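Local coordinates for protein ComZ (Thermus thermophilus, PDB 6QVI) that is a competence-associated pilin that probably acts as a DNA receptor at the tip of the pilus during uptake of DNA by natural transformation, at residues 29-41 against 52-65. Numbering follows the deposited sequence.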
loop_
_atom_site.group_PDB
_atom_site.type_symbol
_atom_site.label_atom_id
_atom_site.label_comp_id
_atom_site.label_asym_id
_atom_site.label_seq_id
_atom_site.Cartn_x
_atom_site.Cartn_y
_atom_site.Cartn_z
ATOM N N LYS A 29 -22.767 -17.977 -4.021
ATOM C CA LYS A 29 -21.522 -18.226 -3.315
ATOM C C LYS A 29 -20.337 -17.970 -4.234
ATOM O O LYS A 29 -19.314 -17.442 -3.784
ATOM C CB LYS A 29 -21.489 -19.660 -2.782
ATOM C CG LYS A 29 -20.126 -20.149 -2.217
ATOM C CD LYS A 29 -20.296 -21.430 -1.355
ATOM C CE LYS A 29 -20.114 -22.729 -2.165
ATOM N NZ LYS A 29 -18.721 -23.264 -2.251
ATOM N N ALA A 30 -20.479 -18.270 -5.525
ATOM C CA ALA A 30 -19.449 -17.889 -6.472
ATOM C C ALA A 30 -19.390 -16.376 -6.638
ATOM O O ALA A 30 -18.301 -15.779 -6.620
ATOM C CB ALA A 30 -19.689 -18.562 -7.819
ATOM N N ALA A 31 -20.551 -15.735 -6.782
ATOM C CA ALA A 31 -20.551 -14.282 -6.923
ATOM C C ALA A 31 -19.988 -13.629 -5.670
ATOM O O ALA A 31 -19.280 -12.619 -5.755
ATOM C CB ALA A 31 -21.960 -13.758 -7.220
ATOM N N LEU A 32 -20.287 -14.200 -4.499
ATOM C CA LEU A 32 -19.786 -13.634 -3.258
ATOM C C LEU A 32 -18.263 -13.750 -3.200
ATOM O O LEU A 32 -17.559 -12.759 -2.969
ATOM C CB LEU A 32 -20.445 -14.340 -2.080
ATOM C CG LEU A 32 -20.386 -13.625 -0.728
ATOM C CD1 LEU A 32 -20.956 -12.214 -0.868
ATOM C CD2 LEU A 32 -21.132 -14.405 0.367
ATOM N N PHE A 33 -17.737 -14.937 -3.515
ATOM C CA PHE A 33 -16.297 -15.101 -3.624
ATOM C C PHE A 33 -15.717 -14.158 -4.667
ATOM O O PHE A 33 -14.579 -13.697 -4.517
ATOM C CB PHE A 33 -15.942 -16.556 -3.982
ATOM C CG PHE A 33 -14.453 -16.802 -4.169
ATOM C CD1 PHE A 33 -13.892 -16.826 -5.436
ATOM C CD2 PHE A 33 -13.618 -16.992 -3.089
ATOM C CE1 PHE A 33 -12.524 -17.051 -5.626
ATOM C CE2 PHE A 33 -12.227 -17.181 -3.275
ATOM C CZ PHE A 33 -11.693 -17.216 -4.533
ATOM N N GLN A 34 -16.460 -13.876 -5.737
ATOM C CA GLN A 34 -15.899 -12.996 -6.749
ATOM C C GLN A 34 -15.896 -11.552 -6.266
ATOM O O GLN A 34 -14.987 -10.782 -6.588
ATOM C CB GLN A 34 -16.651 -13.106 -8.070
ATOM C CG GLN A 34 -15.836 -12.461 -9.162
ATOM C CD GLN A 34 -16.648 -12.017 -10.349
ATOM O OE1 GLN A 34 -17.287 -10.961 -10.311
ATOM N NE2 GLN A 34 -16.583 -12.775 -11.428
ATOM N N GLN A 35 -16.878 -11.186 -5.447
ATOM C CA GLN A 35 -16.828 -9.902 -4.774
ATOM C C GLN A 35 -15.665 -9.853 -3.794
ATOM O O GLN A 35 -15.136 -8.771 -3.523
ATOM C CB GLN A 35 -18.157 -9.644 -4.067
ATOM C CG GLN A 35 -19.259 -9.188 -5.020
ATOM C CD GLN A 35 -19.198 -7.694 -5.261
ATOM O OE1 GLN A 35 -19.152 -6.915 -4.316
ATOM N NE2 GLN A 35 -19.155 -7.290 -6.522
ATOM N N TYR A 36 -15.242 -11.017 -3.274
ATOM C CA TYR A 36 -14.098 -11.067 -2.375
ATOM C C TYR A 36 -12.773 -10.922 -3.122
ATOM O O TYR A 36 -11.842 -10.309 -2.606
ATOM C CB TYR A 36 -14.107 -12.373 -1.577
ATOM C CG TYR A 36 -12.716 -12.794 -1.123
ATOM C CD1 TYR A 36 -11.977 -13.731 -1.833
ATOM C CD2 TYR A 36 -12.136 -12.227 0.018
ATOM C CE1 TYR A 36 -10.724 -14.101 -1.427
ATOM C CE2 TYR A 36 -10.866 -12.598 0.446
ATOM C CZ TYR A 36 -10.163 -13.538 -0.284
ATOM O OH TYR A 36 -8.896 -13.925 0.118
ATOM N N VAL A 37 -12.671 -11.476 -4.323
ATOM C CA VAL A 37 -11.446 -11.327 -5.107
ATOM C C VAL A 37 -11.383 -9.957 -5.754
ATOM O O VAL A 37 -10.296 -9.476 -6.077
ATOM C CB VAL A 37 -11.289 -12.425 -6.180
ATOM C CG1 VAL A 37 -11.650 -13.804 -5.622
ATOM C CG2 VAL A 37 -12.100 -12.084 -7.435
ATOM N N TRP A 38 -12.526 -9.321 -6.016
ATOM C CA TRP A 38 -12.408 -8.011 -6.631
ATOM C C TRP A 38 -11.848 -6.984 -5.659
ATOM O O TRP A 38 -11.194 -6.021 -6.096
ATOM C CB TRP A 38 -13.754 -7.530 -7.187
ATOM C CG TRP A 38 -13.556 -6.294 -8.018
ATOM C CD1 TRP A 38 -12.808 -6.181 -9.174
ATOM C CD2 TRP A 38 -14.044 -4.980 -7.732
ATOM N NE1 TRP A 38 -12.817 -4.879 -9.623
ATOM C CE2 TRP A 38 -13.568 -4.121 -8.762
ATOM C CE3 TRP A 38 -14.840 -4.443 -6.713
ATOM C CZ2 TRP A 38 -13.873 -2.757 -8.799
ATOM C CZ3 TRP A 38 -15.137 -3.092 -6.750
ATOM C CH2 TRP A 38 -14.656 -2.262 -7.788
ATOM N N ARG A 39 -12.011 -7.212 -4.358
ATOM C CA ARG A 39 -11.439 -6.338 -3.344
ATOM C C ARG A 39 -10.036 -6.740 -2.935
ATOM O O ARG A 39 -9.332 -5.913 -2.347
ATOM C CB ARG A 39 -12.335 -6.350 -2.108
ATOM C CG ARG A 39 -13.509 -5.439 -2.217
ATOM C CD ARG A 39 -14.487 -5.721 -1.132
ATOM N NE ARG A 39 -15.574 -4.749 -1.168
ATOM C CZ ARG A 39 -16.630 -4.828 -1.977
ATOM N NH1 ARG A 39 -16.733 -5.827 -2.850
ATOM N NH2 ARG A 39 -17.566 -3.888 -1.922
ATOM N N GLU A 40 -9.554 -7.923 -3.338
ATOM C CA GLU A 40 -8.171 -8.238 -3.049
ATOM C C GLU A 40 -7.253 -7.641 -4.095
ATOM O O GLU A 40 -6.055 -7.499 -3.845
ATOM C CB GLU A 40 -7.972 -9.758 -2.885
ATOM C CG GLU A 40 -8.453 -10.154 -1.468
ATOM C CD GLU A 40 -7.336 -10.292 -0.409
ATOM O OE1 GLU A 40 -6.211 -10.703 -0.729
ATOM O OE2 GLU A 40 -7.557 -9.874 0.751
ATOM N N GLN A 41 -7.819 -7.281 -5.238
ATOM C CA GLN A 41 -7.269 -6.237 -6.097
ATOM C C GLN A 41 -7.136 -4.970 -5.262
ATOM O O GLN A 41 -6.239 -4.155 -5.487
ATOM C CB GLN A 41 -8.179 -6.003 -7.309
ATOM C CG GLN A 41 -7.786 -4.853 -8.227
ATOM C CD GLN A 41 -8.231 -3.491 -7.701
ATOM O OE1 GLN A 41 -9.043 -3.410 -6.778
ATOM N NE2 GLN A 41 -7.681 -2.418 -8.269
ATOM N N PHE A 52 -10.918 1.311 -1.938
ATOM C CA PHE A 52 -11.336 0.060 -1.306
ATOM C C PHE A 52 -12.318 0.331 -0.175
ATOM O O PHE A 52 -12.074 1.209 0.661
ATOM C CB PHE A 52 -10.137 -0.737 -0.754
ATOM C CG PHE A 52 -10.516 -1.751 0.321
ATOM C CD1 PHE A 52 -10.514 -1.424 1.676
ATOM C CD2 PHE A 52 -10.942 -3.033 -0.035
ATOM C CE1 PHE A 52 -10.898 -2.385 2.652
ATOM C CE2 PHE A 52 -11.326 -3.980 0.928
ATOM C CZ PHE A 52 -11.311 -3.662 2.263
ATOM N N THR A 53 -13.405 -0.427 -0.140
ATOM C CA THR A 53 -14.390 -0.364 0.930
ATOM C C THR A 53 -14.777 -1.789 1.307
ATOM O O THR A 53 -14.946 -2.638 0.427
ATOM C CB THR A 53 -15.632 0.468 0.523
ATOM O OG1 THR A 53 -16.659 0.286 1.497
ATOM C CG2 THR A 53 -16.155 0.067 -0.859
ATOM N N SER A 54 -14.954 -2.045 2.606
ATOM C CA SER A 54 -15.171 -3.421 3.015
ATOM C C SER A 54 -16.552 -3.941 2.631
ATOM O O SER A 54 -17.534 -3.205 2.449
ATOM C CB SER A 54 -14.985 -3.617 4.515
ATOM O OG SER A 54 -16.218 -3.468 5.185
ATOM N N LEU A 55 -16.616 -5.267 2.633
ATOM C CA LEU A 55 -17.818 -5.978 2.271
ATOM C C LEU A 55 -18.965 -5.630 3.205
ATOM O O LEU A 55 -20.131 -5.618 2.782
ATOM C CB LEU A 55 -17.511 -7.466 2.346
ATOM C CG LEU A 55 -17.975 -8.333 1.212
ATOM C CD1 LEU A 55 -17.767 -7.557 -0.062
ATOM C CD2 LEU A 55 -17.031 -9.489 1.241
ATOM N N ALA A 56 -18.656 -5.302 4.466
ATOM C CA ALA A 56 -19.752 -5.047 5.392
ATOM C C ALA A 56 -20.543 -3.795 5.048
ATOM O O ALA A 56 -21.651 -3.614 5.563
ATOM C CB ALA A 56 -19.225 -4.964 6.812
ATOM N N ARG A 57 -20.037 -2.973 4.139
ATOM C CA ARG A 57 -20.707 -1.746 3.760
ATOM C C ARG A 57 -21.428 -1.886 2.449
ATOM O O ARG A 57 -21.864 -0.887 1.880
ATOM C CB ARG A 57 -19.707 -0.597 3.663
ATOM C CG ARG A 57 -19.075 -0.200 4.979
ATOM C CD ARG A 57 -19.346 1.266 5.267
ATOM N NE ARG A 57 -19.400 2.067 4.045
ATOM C CZ ARG A 57 -18.401 2.785 3.552
ATOM N NH1 ARG A 57 -17.238 2.844 4.196
ATOM N NH2 ARG A 57 -18.588 3.460 2.419
ATOM N N GLY A 58 -21.572 -3.096 1.957
ATOM C CA GLY A 58 -22.346 -3.331 0.761
ATOM C C GLY A 58 -21.529 -4.056 -0.279
ATOM O O GLY A 58 -20.355 -4.367 -0.089
ATOM N N LEU A 59 -22.177 -4.311 -1.399
ATOM C CA LEU A 59 -21.527 -4.964 -2.513
ATOM C C LEU A 59 -21.494 -4.029 -3.701
ATOM O O LEU A 59 -22.373 -3.180 -3.874
ATOM C CB LEU A 59 -22.257 -6.246 -2.924
ATOM C CG LEU A 59 -22.518 -7.269 -1.840
ATOM C CD1 LEU A 59 -23.026 -8.551 -2.478
ATOM C CD2 LEU A 59 -21.261 -7.524 -1.060
ATOM N N ASP A 60 -20.478 -4.234 -4.533
ATOM C CA ASP A 60 -20.307 -3.506 -5.773
ATOM C C ASP A 60 -20.723 -4.486 -6.856
ATOM O O ASP A 60 -19.896 -5.070 -7.556
ATOM C CB ASP A 60 -18.865 -3.039 -5.929
ATOM C CG ASP A 60 -18.675 -2.114 -7.114
ATOM O OD1 ASP A 60 -17.575 -1.534 -7.256
ATOM O OD2 ASP A 60 -19.632 -1.959 -7.902
ATOM N N LEU A 61 -22.043 -4.648 -6.995
ATOM C CA LEU A 61 -22.571 -5.637 -7.927
ATOM C C LEU A 61 -22.233 -5.255 -9.347
ATOM O O LEU A 61 -21.968 -6.123 -10.184
ATOM C CB LEU A 61 -24.082 -5.721 -7.766
ATOM C CG LEU A 61 -24.468 -6.123 -6.361
ATOM C CD1 LEU A 61 -25.934 -6.128 -6.219
ATOM C CD2 LEU A 61 -23.985 -7.554 -6.152
ATOM N N ASP A 62 -22.266 -3.963 -9.646
ATOM C CA ASP A 62 -21.770 -3.533 -10.939
ATOM C C ASP A 62 -20.306 -3.903 -11.142
ATOM O O ASP A 62 -19.918 -4.338 -12.231
ATOM C CB ASP A 62 -21.925 -2.043 -11.121
ATOM C CG ASP A 62 -21.413 -1.613 -12.457
ATOM O OD1 ASP A 62 -20.182 -1.526 -12.632
ATOM O OD2 ASP A 62 -22.273 -1.315 -13.320
ATOM N N ARG A 63 -19.465 -3.650 -10.125
ATOM C CA ARG A 63 -17.996 -3.522 -10.259
ATOM C C ARG A 63 -17.618 -2.238 -11.004
ATOM O O ARG A 63 -16.865 -2.261 -11.971
ATOM C CB ARG A 63 -17.344 -4.752 -10.914
ATOM C CG ARG A 63 -16.807 -5.808 -9.917
ATOM C CD ARG A 63 -16.880 -7.266 -10.469
ATOM N NE ARG A 63 -16.121 -8.213 -9.647
ATOM C CZ ARG A 63 -15.070 -8.908 -10.080
ATOM N NH1 ARG A 63 -14.647 -8.768 -11.328
ATOM N NH2 ARG A 63 -14.426 -9.731 -9.263
ATOM N N ASP A 64 -18.146 -1.104 -10.517
ATOM C CA ASP A 64 -17.743 0.235 -10.935
ATOM C C ASP A 64 -17.596 1.185 -9.743
ATOM O O ASP A 64 -17.452 2.395 -9.941
ATOM C CB ASP A 64 -18.747 0.827 -11.937
ATOM C CG ASP A 64 -20.070 1.212 -11.273
ATOM O OD1 ASP A 64 -20.855 1.987 -11.858
ATOM O OD2 ASP A 64 -20.310 0.743 -10.139
ATOM N N GLY A 65 -17.611 0.704 -8.513
ATOM C CA GLY A 65 -17.587 1.626 -7.405
ATOM C C GLY A 65 -18.948 2.040 -6.888
ATOM O O GLY A 65 -19.015 2.697 -5.844
#
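Arg39 reaches from the helix into the loop 52-65, its chain extended from CG to NE. Its NE gives a nearly straight hydrogen bond to Thr53 O (2.7 Å, 163°), which lies in the guanidinium plane. Leu55 CD1 packs over one face of that group, 3.4 Å from Arg39 NH1. Phe52 turns its ring edge to Arg39 CB.

Gln35 pairs its amide with the backbone of Asp60. Asp60 N donates to Gln35 OE1 (3.0 Å), and Gln35 NE2 donates to Asp60 O from above the carbonyl plane. Arg39 NH1 also donates to Gln35 OE1, at 3.0 Å and from the opposite face to Asp60 N. Two bonds thus fix the buried amide oxygen. With an alanine here instead of Arg39, Thr53 O is likely to lose its arginine donor and Gln35 OE1 one of its two, with a gap opened beside Leu55.

Arg63 runs back across Trp38. Its CG sits over the indole five-membered ring in a CH-pi contact, 3.7 Å from the centroid. A chi1 of -170° sets the Trp38 indole opposite the backbone N, where it meets Arg63. Arg63 NH2 then bonds Gln34 O at 2.9 Å, while Gln34 OE1 lies over the guanidinium face.

The Asp60 carboxylate, which stands steeply against the six-membered ring of Trp38, accepts from Asp64 N and Gly65 N, which is likely to steady the turn.

The contact fastens the loop to the C-terminal part of helix 12-40 in the pseudopilin-like domain. Leu55 also touches Ile129 of strand 120-130, and Leu59 touches Leu98 of strand 90-100, in the antiparallel sheet beside the helix.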